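Local coordinates for protein NADH oxidase (Thermus thermophilus, PDB 6RVB) that uses NADH and a bound FAD to reduce coenzyme A disulfide, as a member of the class-III pyridine nucleotide-disulfide oxidoreductase family, at residues Ser36-Tyr41 and Thr135-Glu140; Cys44-Val49 and Tyr131-Met136. All coordinates share one frame; numbering follows the deposited sequence.

Contact 1: residues Ser36-Tyr41 and Thr135-Glu140; sequences SGWVSY and TMEDGE. With COA (coenzyme A), chain G.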
loop_
_atom_site.group_PDB
_atom_site.type_symbol
_atom_site.label_atom_id
_atom_site.label_comp_id
_atom_site.label_asym_id
_atom_site.label_seq_id
_atom_site.Cartn_x
_atom_site.Cartn_y
_atom_site.Cartn_z
ATOM N N SER A 36 21.762 -21.902 -19.321
ATOM C CA SER A 36 20.957 -21.293 -20.336
ATOM C C SER A 36 21.683 -20.219 -21.087
ATOM O O SER A 36 21.095 -19.504 -21.899
ATOM C CB SER A 36 19.763 -20.652 -19.682
ATOM O OG SER A 36 19.991 -19.290 -19.327
ATOM N N GLY A 37 22.939 -19.987 -20.809
ATOM C CA GLY A 37 23.418 -18.845 -21.540
ATOM C C GLY A 37 22.788 -17.467 -21.365
ATOM O O GLY A 37 23.214 -16.541 -22.003
ATOM N N TRP A 38 21.859 -17.286 -20.445
ATOM C CA TRP A 38 21.655 -15.959 -19.854
ATOM C C TRP A 38 21.609 -16.060 -18.329
ATOM O O TRP A 38 21.181 -17.023 -17.759
ATOM C CB TRP A 38 20.326 -15.392 -20.253
ATOM C CG TRP A 38 20.087 -15.069 -21.652
ATOM C CD1 TRP A 38 19.688 -15.903 -22.638
ATOM C CD2 TRP A 38 20.114 -13.794 -22.200
ATOM N NE1 TRP A 38 19.502 -15.213 -23.788
ATOM C CE2 TRP A 38 19.764 -13.903 -23.532
ATOM C CE3 TRP A 38 20.393 -12.546 -21.686
ATOM C CZ2 TRP A 38 19.702 -12.821 -24.355
ATOM C CZ3 TRP A 38 20.342 -11.467 -22.510
ATOM C CH2 TRP A 38 20.004 -11.601 -23.822
ATOM N N VAL A 39 21.973 -15.018 -17.645
ATOM C CA VAL A 39 22.170 -15.101 -16.211
ATOM C C VAL A 39 21.603 -13.817 -15.586
ATOM O O VAL A 39 21.597 -12.742 -16.198
ATOM C CB VAL A 39 23.726 -15.339 -15.904
ATOM C CG1 VAL A 39 24.480 -14.096 -15.552
ATOM C CG2 VAL A 39 23.935 -16.360 -14.878
ATOM N N SER A 40 21.093 -13.918 -14.385
ATOM C CA SER A 40 20.621 -12.741 -13.677
ATOM C C SER A 40 19.628 -11.856 -14.425
ATOM O O SER A 40 19.921 -10.710 -14.701
ATOM C CB SER A 40 21.813 -11.921 -13.236
ATOM O OG SER A 40 21.401 -10.844 -12.450
ATOM N N TYR A 41 18.439 -12.358 -14.722
ATOM C CA TYR A 41 17.487 -11.581 -15.498
ATOM C C TYR A 41 16.072 -11.736 -14.932
ATOM O O TYR A 41 15.737 -12.660 -14.203
ATOM C CB TYR A 41 17.545 -12.028 -16.964
ATOM C CG TYR A 41 17.136 -13.492 -17.145
ATOM C CD1 TYR A 41 18.044 -14.488 -17.057
ATOM C CD2 TYR A 41 15.801 -13.853 -17.364
ATOM C CE1 TYR A 41 17.655 -15.766 -17.181
ATOM C CE2 TYR A 41 15.414 -15.143 -17.480
ATOM C CZ TYR A 41 16.348 -16.114 -17.398
ATOM O OH TYR A 41 16.041 -17.471 -17.542
ATOM N N THR A 135 11.830 -18.719 -19.925
ATOM C CA THR A 135 13.248 -18.376 -19.983
ATOM C C THR A 135 13.500 -17.345 -21.038
ATOM O O THR A 135 12.597 -17.028 -21.798
ATOM C CB THR A 135 14.033 -19.589 -20.405
ATOM O OG1 THR A 135 13.698 -19.914 -21.760
ATOM C CG2 THR A 135 13.642 -20.741 -19.605
ATOM N N MET A 136 14.719 -16.824 -21.147
ATOM C CA MET A 136 14.931 -15.778 -22.150
ATOM C C MET A 136 14.810 -16.400 -23.504
ATOM O O MET A 136 14.376 -15.792 -24.426
ATOM C CB MET A 136 16.226 -15.046 -21.976
ATOM C CG MET A 136 16.331 -14.374 -20.657
ATOM S SD MET A 136 15.843 -12.639 -20.712
ATOM C CE MET A 136 17.017 -12.116 -22.019
ATOM N N GLU A 137 15.150 -17.661 -23.622
ATOM C CA GLU A 137 15.102 -18.277 -24.919
ATOM C C GLU A 137 13.680 -18.392 -25.355
ATOM O O GLU A 137 13.371 -18.105 -26.504
ATOM C CB GLU A 137 15.779 -19.636 -24.869
ATOM C CG GLU A 137 17.361 -19.601 -24.857
ATOM C CD GLU A 137 18.039 -19.247 -23.470
ATOM O OE1 GLU A 137 17.394 -19.328 -22.370
ATOM O OE2 GLU A 137 19.251 -18.879 -23.503
ATOM N N ASP A 138 12.809 -18.818 -24.447
ATOM C CA ASP A 138 11.360 -18.821 -24.731
ATOM C C ASP A 138 10.929 -17.427 -25.191
ATOM O O ASP A 138 10.136 -17.284 -26.119
ATOM C CB ASP A 138 10.514 -19.202 -23.513
ATOM C CG ASP A 138 10.716 -20.605 -23.075
ATOM O OD1 ASP A 138 11.078 -21.429 -23.947
ATOM O OD2 ASP A 138 10.504 -20.896 -21.868
ATOM N N GLY A 139 11.467 -16.395 -24.554
ATOM C CA GLY A 139 11.174 -15.070 -25.040
ATOM C C GLY A 139 11.487 -14.819 -26.492
ATOM O O GLY A 139 10.665 -14.309 -27.182
ATOM N N GLU A 140 12.708 -15.127 -26.902
ATOM C CA GLU A 140 13.158 -14.994 -28.258
ATOM C C GLU A 140 12.227 -15.810 -29.175
ATOM O O GLU A 140 11.701 -15.303 -30.135
ATOM C CB GLU A 140 14.579 -15.507 -28.380
ATOM C CG GLU A 140 15.620 -14.603 -27.893
ATOM C CD GLU A 140 17.046 -15.269 -27.736
ATOM O OE1 GLU A 140 18.111 -14.550 -27.633
ATOM O OE2 GLU A 140 17.076 -16.512 -27.682
HETATM N N1A COA G . 19.162 2.658 -1.960
HETATM C C2A COA G . 20.060 2.245 -1.028
HETATM N N3A COA G . 20.579 0.965 -1.005
HETATM C C4A COA G . 20.233 -0.018 -1.891
HETATM C C5A COA G . 19.241 0.346 -2.933
HETATM C C6A COA G . 18.688 1.766 -2.947
HETATM N N6A COA G . 17.739 2.120 -3.921
HETATM N N7A COA G . 19.041 -0.751 -3.697
HETATM C C8A COA G . 19.821 -1.717 -3.154
HETATM N N9A COA G . 20.541 -1.300 -2.086
HETATM C C1B COA G . 21.508 -2.166 -1.317
HETATM C C2B COA G . 20.818 -3.371 -0.673
HETATM O O2B COA G . 20.284 -2.893 0.577
HETATM C C3B COA G . 21.915 -4.430 -0.489
HETATM O O3B COA G . 22.539 -4.249 0.795
HETATM P P3B COA G . 23.749 -5.099 1.434
HETATM O O7A COA G . 23.427 -5.013 2.920
HETATM O O8A COA G . 23.731 -6.468 0.792
HETATM O O9A COA G . 24.973 -4.310 1.024
HETATM C C4B COA G . 22.909 -4.079 -1.564
HETATM O O4B COA G . 22.593 -2.753 -2.061
HETATM C C5B COA G . 22.900 -5.118 -2.690
HETATM O O5B COA G . 21.867 -4.788 -3.642
HETATM P P1A COA G . 22.016 -5.072 -5.229
HETATM O O1A COA G . 20.766 -4.501 -5.828
HETATM O O2A COA G . 23.418 -4.629 -5.669
HETATM O O3A COA G . 21.818 -6.689 -5.230
HETATM P P2A COA G . 22.881 -7.895 -5.330
HETATM O O4A COA G . 22.685 -8.903 -4.191
HETATM O O5A COA G . 24.301 -7.424 -5.671
HETATM O O6A COA G . 22.183 -8.459 -6.695
HETATM C CBP COA G . 21.376 -9.914 -8.343
HETATM C CCP COA G . 21.976 -9.857 -6.965
HETATM C CDP COA G . 21.239 -8.474 -8.823
HETATM C CEP COA G . 22.363 -10.606 -9.263
HETATM C CAP COA G . 20.028 -10.678 -8.142
HETATM O OAP COA G . 19.155 -9.935 -7.268
HETATM C C9P COA G . 19.277 -10.956 -9.424
HETATM O O9P COA G . 19.722 -11.794 -10.199
HETATM N N8P COA G . 18.165 -10.273 -9.735
HETATM C C7P COA G . 17.717 -10.361 -11.115
HETATM C C6P COA G . 16.812 -11.574 -11.262
HETATM C C5P COA G . 15.677 -11.212 -10.317
HETATM O O5P COA G . 15.729 -11.418 -9.111
HETATM N N4P COA G . 14.575 -10.663 -10.782
HETATM C C3P COA G . 13.389 -11.113 -10.050
HETATM C C2P COA G . 13.106 -12.620 -10.210
HETATM S S1P COA G . 11.765 -12.898 -11.457
#
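Met136 fills the corner between the faces of two steeply inclined rings, Trp38 and Tyr41, and shows how one flexible side chain can serve two flat partners at once. With CG anti to the carbonyl carbon (chi1 -60°), CG lies over Tyr41; bends at chi2 and chi3 (-56°) then carry CE to Trp38. CE lies over the face of the Trp38 six-membered ring, 3.2 Å from its centroid and almost on the ring normal, a CH-pi contact in which the two side chains cross at about a right angle. CG makes a second CH-pi contact over one face of Tyr41, 3.4 Å from that ring's centroid. The sulfur adds a Met-aromatic contact, SD lying obliquely 4.2 Å from the Tyr41 centroid. Around the indole edge the partners become polar: Glu137 OE2 sits in the ring plane 3.1 Å from Trp38 CD1, with the carboxylate steeply turned against the ring. At the far end of Tyr41, OH reaches the backbone of Thr135, 3.8 Å from its CA. Within the loop, Trp38 N donates to Ser36 OG at 3.0 Å, an ST turn, and Ser40 OG donates to O9P of coenzyme A. Opposite this loop, Asp138 N donates to Thr135 OG1 at 3.0 Å, with a weak return bond from Thr135 N to Asp138 OD2: the capping box that begins helix 136-145, packed here against a loop of the coenzyme A pocket.

Contact 2: residues Cys44-Val49 and Tyr131-Met136; sequences CGLPYV and YTLRTM. With FAD (flavin-adenine dinucleotide), chain E.
Leu46 and Met136 mark the closest backbone approach, their CA atoms 7.8 Å apart, and no hydrogen bond crosses the gap. The end of a 3-10 segment at Cys44-Gly45 runs on into the short helix ending at residue 50, while 131-136 is largely irregular chain. Apolar side chains bridge the two. Leu46 CD1 meets Leu133 CD2 at 3.9 Å, the two leucines sliding past each other in opposite directions, and the same methyl lies 3.8 Å from Thr135 O; Pro47 CG faces Leu133 CD1 less closely. Both segments also close on the flavin's dimethyl edge: Leu133 CD1 is 3.7 Å and Pro47 CD 3.8 Å from FAD C7M. The other methyl, FAD C8M, lies 3.4 Å from Leu133 O and 3.6 Å from NH1 of Arg134, whose chain leaves with CG anti to the backbone N (chi1 -169°) and then bends at chi2. NH2 forms a salt bridge with Asp281, NE a weak bond to Ala115 O, and NH1 a weak one to NAD, while FAD O2' lies over one guanidinium face. A leucine in place of Arg134 would probably leave the Asp281 carboxylate without its salt-bridge mate and NAD without this weak donor. Cys44 SG, joined covalently to the sulfur of coenzyme A, stands 3.6 Å from FAD C4X. Flavin and mixed disulfide are thus near enough to touch, which is consistent with electrons passing from NADH through FAD to the disulfide.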
loop_
_atom_site.group_PDB
_atom_site.type_symbol
_atom_site.label_atom_id
_atom_site.label_comp_id
_atom_site.label_asym_id
_atom_site.label_seq_id
_atom_site.Cartn_x
_atom_site.Cartn_y
_atom_site.Cartn_z
ATOM N N CYS A 44 10.130 -12.262 -14.845
ATOM C CA CYS A 44 8.859 -11.621 -14.597
ATOM C C CYS A 44 8.571 -10.547 -15.587
ATOM O O CYS A 44 7.445 -10.137 -15.730
ATOM C CB CYS A 44 8.852 -10.987 -13.216
ATOM S SG CYS A 44 10.087 -11.690 -12.013
ATOM N N GLY A 45 9.596 -10.066 -16.261
ATOM C CA GLY A 45 9.423 -8.968 -17.175
ATOM C C GLY A 45 9.094 -9.434 -18.581
ATOM O O GLY A 45 8.753 -8.585 -19.455
ATOM N N LEU A 46 9.178 -10.749 -18.825
ATOM C CA LEU A 46 8.948 -11.238 -20.177
ATOM C C LEU A 46 7.595 -10.795 -20.766
ATOM O O LEU A 46 7.497 -10.446 -21.939
ATOM C CB LEU A 46 9.176 -12.753 -20.295
ATOM C CG LEU A 46 10.605 -13.262 -20.035
ATOM C CD1 LEU A 46 10.545 -14.719 -19.655
ATOM C CD2 LEU A 46 11.499 -13.036 -21.229
ATOM N N PRO A 47 6.526 -10.806 -19.967
ATOM C CA PRO A 47 5.345 -10.453 -20.720
ATOM C C PRO A 47 5.341 -9.040 -21.207
ATOM O O PRO A 47 4.635 -8.781 -22.175
ATOM C CB PRO A 47 4.259 -10.695 -19.723
ATOM C CG PRO A 47 4.774 -11.809 -18.978
ATOM C CD PRO A 47 6.176 -11.575 -18.783
ATOM N N TYR A 48 6.132 -8.162 -20.578
ATOM C CA TYR A 48 6.205 -6.737 -20.936
ATOM C C TYR A 48 7.052 -6.479 -22.188
ATOM O O TYR A 48 6.923 -5.436 -22.843
ATOM C CB TYR A 48 6.574 -5.880 -19.714
ATOM C CG TYR A 48 5.548 -6.157 -18.661
ATOM C CD1 TYR A 48 4.210 -5.809 -18.851
ATOM C CD2 TYR A 48 5.880 -6.860 -17.522
ATOM C CE1 TYR A 48 3.270 -6.106 -17.934
ATOM C CE2 TYR A 48 4.914 -7.187 -16.575
ATOM C CZ TYR A 48 3.606 -6.817 -16.807
ATOM O OH TYR A 48 2.616 -7.166 -15.902
ATOM N N VAL A 49 7.868 -7.465 -22.537
ATOM C CA VAL A 49 8.736 -7.416 -23.705
ATOM C C VAL A 49 7.955 -7.991 -24.890
ATOM O O VAL A 49 7.862 -7.322 -25.874
ATOM C CB VAL A 49 10.073 -8.153 -23.429
ATOM C CG1 VAL A 49 10.808 -8.410 -24.646
ATOM C CG2 VAL A 49 10.840 -7.355 -22.578
ATOM N N TYR A 131 4.152 -23.124 -27.713
ATOM C CA TYR A 131 5.178 -22.495 -26.880
ATOM C C TYR A 131 5.004 -22.583 -25.350
ATOM O O TYR A 131 3.953 -22.915 -24.803
ATOM C CB TYR A 131 5.272 -21.041 -27.259
ATOM C CG TYR A 131 5.664 -20.788 -28.680
ATOM C CD1 TYR A 131 7.011 -20.687 -29.051
ATOM C CD2 TYR A 131 4.724 -20.563 -29.634
ATOM C CE1 TYR A 131 7.401 -20.404 -30.344
ATOM C CE2 TYR A 131 5.108 -20.286 -30.934
ATOM C CZ TYR A 131 6.447 -20.228 -31.280
ATOM O OH TYR A 131 6.758 -20.003 -32.572
ATOM N N THR A 132 6.064 -22.187 -24.675
ATOM C CA THR A 132 6.126 -22.194 -23.215
ATOM C C THR A 132 6.799 -20.901 -22.743
ATOM O O THR A 132 7.535 -20.300 -23.513
ATOM C CB THR A 132 6.915 -23.387 -22.888
ATOM O OG1 THR A 132 6.074 -24.288 -22.198
ATOM C CG2 THR A 132 8.191 -23.076 -22.097
ATOM N N LEU A 133 6.518 -20.387 -21.558
ATOM C CA LEU A 133 7.095 -19.051 -21.236
ATOM C C LEU A 133 7.782 -19.031 -19.949
ATOM O O LEU A 133 7.180 -18.708 -18.955
ATOM C CB LEU A 133 6.044 -17.974 -21.076
ATOM C CG LEU A 133 6.405 -16.650 -21.713
ATOM C CD1 LEU A 133 5.762 -15.469 -20.991
ATOM C CD2 LEU A 133 7.841 -16.488 -21.765
ATOM N N ARG A 134 9.067 -19.316 -19.955
ATOM C CA ARG A 134 9.816 -19.457 -18.709
ATOM C C ARG A 134 11.206 -18.817 -18.766
ATOM O O ARG A 134 11.710 -18.383 -17.770
ATOM C CB ARG A 134 9.917 -20.933 -18.355
ATOM C CG ARG A 134 10.432 -21.285 -17.000
ATOM C CD ARG A 134 9.347 -21.134 -15.977
ATOM N NE ARG A 134 9.924 -20.954 -14.659
ATOM C CZ ARG A 134 9.281 -20.350 -13.682
ATOM N NH1 ARG A 134 8.000 -19.900 -13.893
ATOM N NH2 ARG A 134 9.932 -20.226 -12.521
ATOM N N THR A 135 11.830 -18.719 -19.925
ATOM C CA THR A 135 13.248 -18.376 -19.983
ATOM C C THR A 135 13.500 -17.345 -21.038
ATOM O O THR A 135 12.597 -17.028 -21.798
ATOM C CB THR A 135 14.033 -19.589 -20.405
ATOM O OG1 THR A 135 13.698 -19.914 -21.760
ATOM C CG2 THR A 135 13.642 -20.741 -19.605
ATOM N N MET A 136 14.719 -16.824 -21.147
ATOM C CA MET A 136 14.931 -15.778 -22.150
ATOM C C MET A 136 14.810 -16.400 -23.504
ATOM O O MET A 136 14.376 -15.792 -24.426
ATOM C CB MET A 136 16.226 -15.046 -21.976
ATOM C CG MET A 136 16.331 -14.374 -20.657
ATOM S SD MET A 136 15.843 -12.639 -20.712
ATOM C CE MET A 136 17.017 -12.116 -22.019
HETATM P PA FAD E . 15.001 -19.914 -12.411
HETATM O O1A FAD E . 13.918 -21.012 -12.900
HETATM O O2A FAD E . 14.756 -18.398 -12.562
HETATM O O5B FAD E . 16.490 -20.219 -13.095
HETATM C C5B FAD E . 17.121 -21.545 -13.081
HETATM C C4B FAD E . 18.241 -21.647 -14.117
HETATM O O4B FAD E . 19.134 -22.635 -13.635
HETATM C C3B FAD E . 17.709 -21.992 -15.498
HETATM O O3B FAD E . 17.996 -20.954 -16.502
HETATM C C2B FAD E . 18.482 -23.208 -15.779
HETATM O O2B FAD E . 18.925 -22.921 -17.107
HETATM C C1B FAD E . 19.624 -23.291 -14.720
HETATM N N9A FAD E . 19.889 -24.738 -14.415
HETATM C C8A FAD E . 18.950 -25.715 -14.180
HETATM N N7A FAD E . 19.497 -26.959 -14.099
HETATM C C5A FAD E . 20.832 -26.794 -14.266
HETATM C C6A FAD E . 21.988 -27.735 -14.272
HETATM N N6A FAD E . 21.728 -29.054 -14.032
HETATM N N1A FAD E . 23.220 -27.200 -14.502
HETATM C C2A FAD E . 23.376 -25.834 -14.698
HETATM N N3A FAD E . 22.390 -24.875 -14.712
HETATM C C4A FAD E . 21.107 -25.329 -14.488
HETATM N N1 FAD E . 7.804 -13.793 -9.693
HETATM C C2 FAD E . 7.304 -12.765 -8.935
HETATM O O2 FAD E . 7.619 -12.659 -7.711
HETATM N N3 FAD E . 6.497 -11.852 -9.508
HETATM C C4 FAD E . 6.154 -11.852 -10.844
HETATM O O4 FAD E . 5.391 -10.972 -11.402
HETATM C C4X FAD E . 6.710 -12.926 -11.726
HETATM N N5 FAD E . 6.390 -12.934 -13.071
HETATM C C5X FAD E . 6.906 -13.958 -13.825
HETATM C C6 FAD E . 6.597 -14.027 -15.207
HETATM C C7 FAD E . 7.124 -15.057 -16.012
HETATM C C7M FAD E . 6.764 -15.072 -17.471
HETATM C C8 FAD E . 8.037 -16.105 -15.416
HETATM C C8M FAD E . 8.628 -17.233 -16.219
HETATM C C9 FAD E . 8.329 -16.061 -14.036
HETATM C C9A FAD E . 7.816 -15.038 -13.188
HETATM N N10 FAD E . 8.166 -15.002 -11.783
HETATM C C10 FAD E . 7.593 -13.940 -11.036
HETATM C "C1'" FAD E . 8.990 -16.037 -11.122
HETATM C "C2'" FAD E . 10.466 -15.945 -11.348
HETATM O "O2'" FAD E . 10.788 -16.258 -12.696
HETATM C "C3'" FAD E . 11.181 -16.982 -10.527
HETATM O "O3'" FAD E . 10.573 -17.092 -9.246
HETATM C "C4'" FAD E . 12.630 -16.469 -10.435
HETATM O "O4'" FAD E . 13.315 -16.212 -11.712
HETATM C "C5'" FAD E . 13.470 -17.294 -9.439
HETATM O "O5'" FAD E . 14.078 -18.439 -10.023
HETATM P P FAD E . 15.406 -19.193 -9.495
HETATM O O1P FAD E . 16.601 -18.255 -9.513
HETATM O O2P FAD E . 15.283 -20.294 -8.416
HETATM O O3P FAD E . 15.522 -20.105 -10.831
#

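In the fold
Contacts 1 and 2 meet on the same chain, sharing Thr135 and Met136, and their centres lie 9 Å apart. Met136 joins them physically, since the sulfur that approaches Tyr41 in contact 1 also approaches Leu46 in contact 2. Asp138 adds a second tie: beyond its part in the capping box, OD2 accepts from Arg134 N, and its CB packs 3.2 Å from Thr132 O. The neighbouring segments 36-41 and 44-49 hold successive parts of coenzyme A, Ser40 its pantetheine arm and Cys44 its sulfur. The side chain of Ser36 comes within about 4 Å of FAD, and that of Arg134 within about 3 Å of NAD, so the pair of contacts borders all three bound nucleotides.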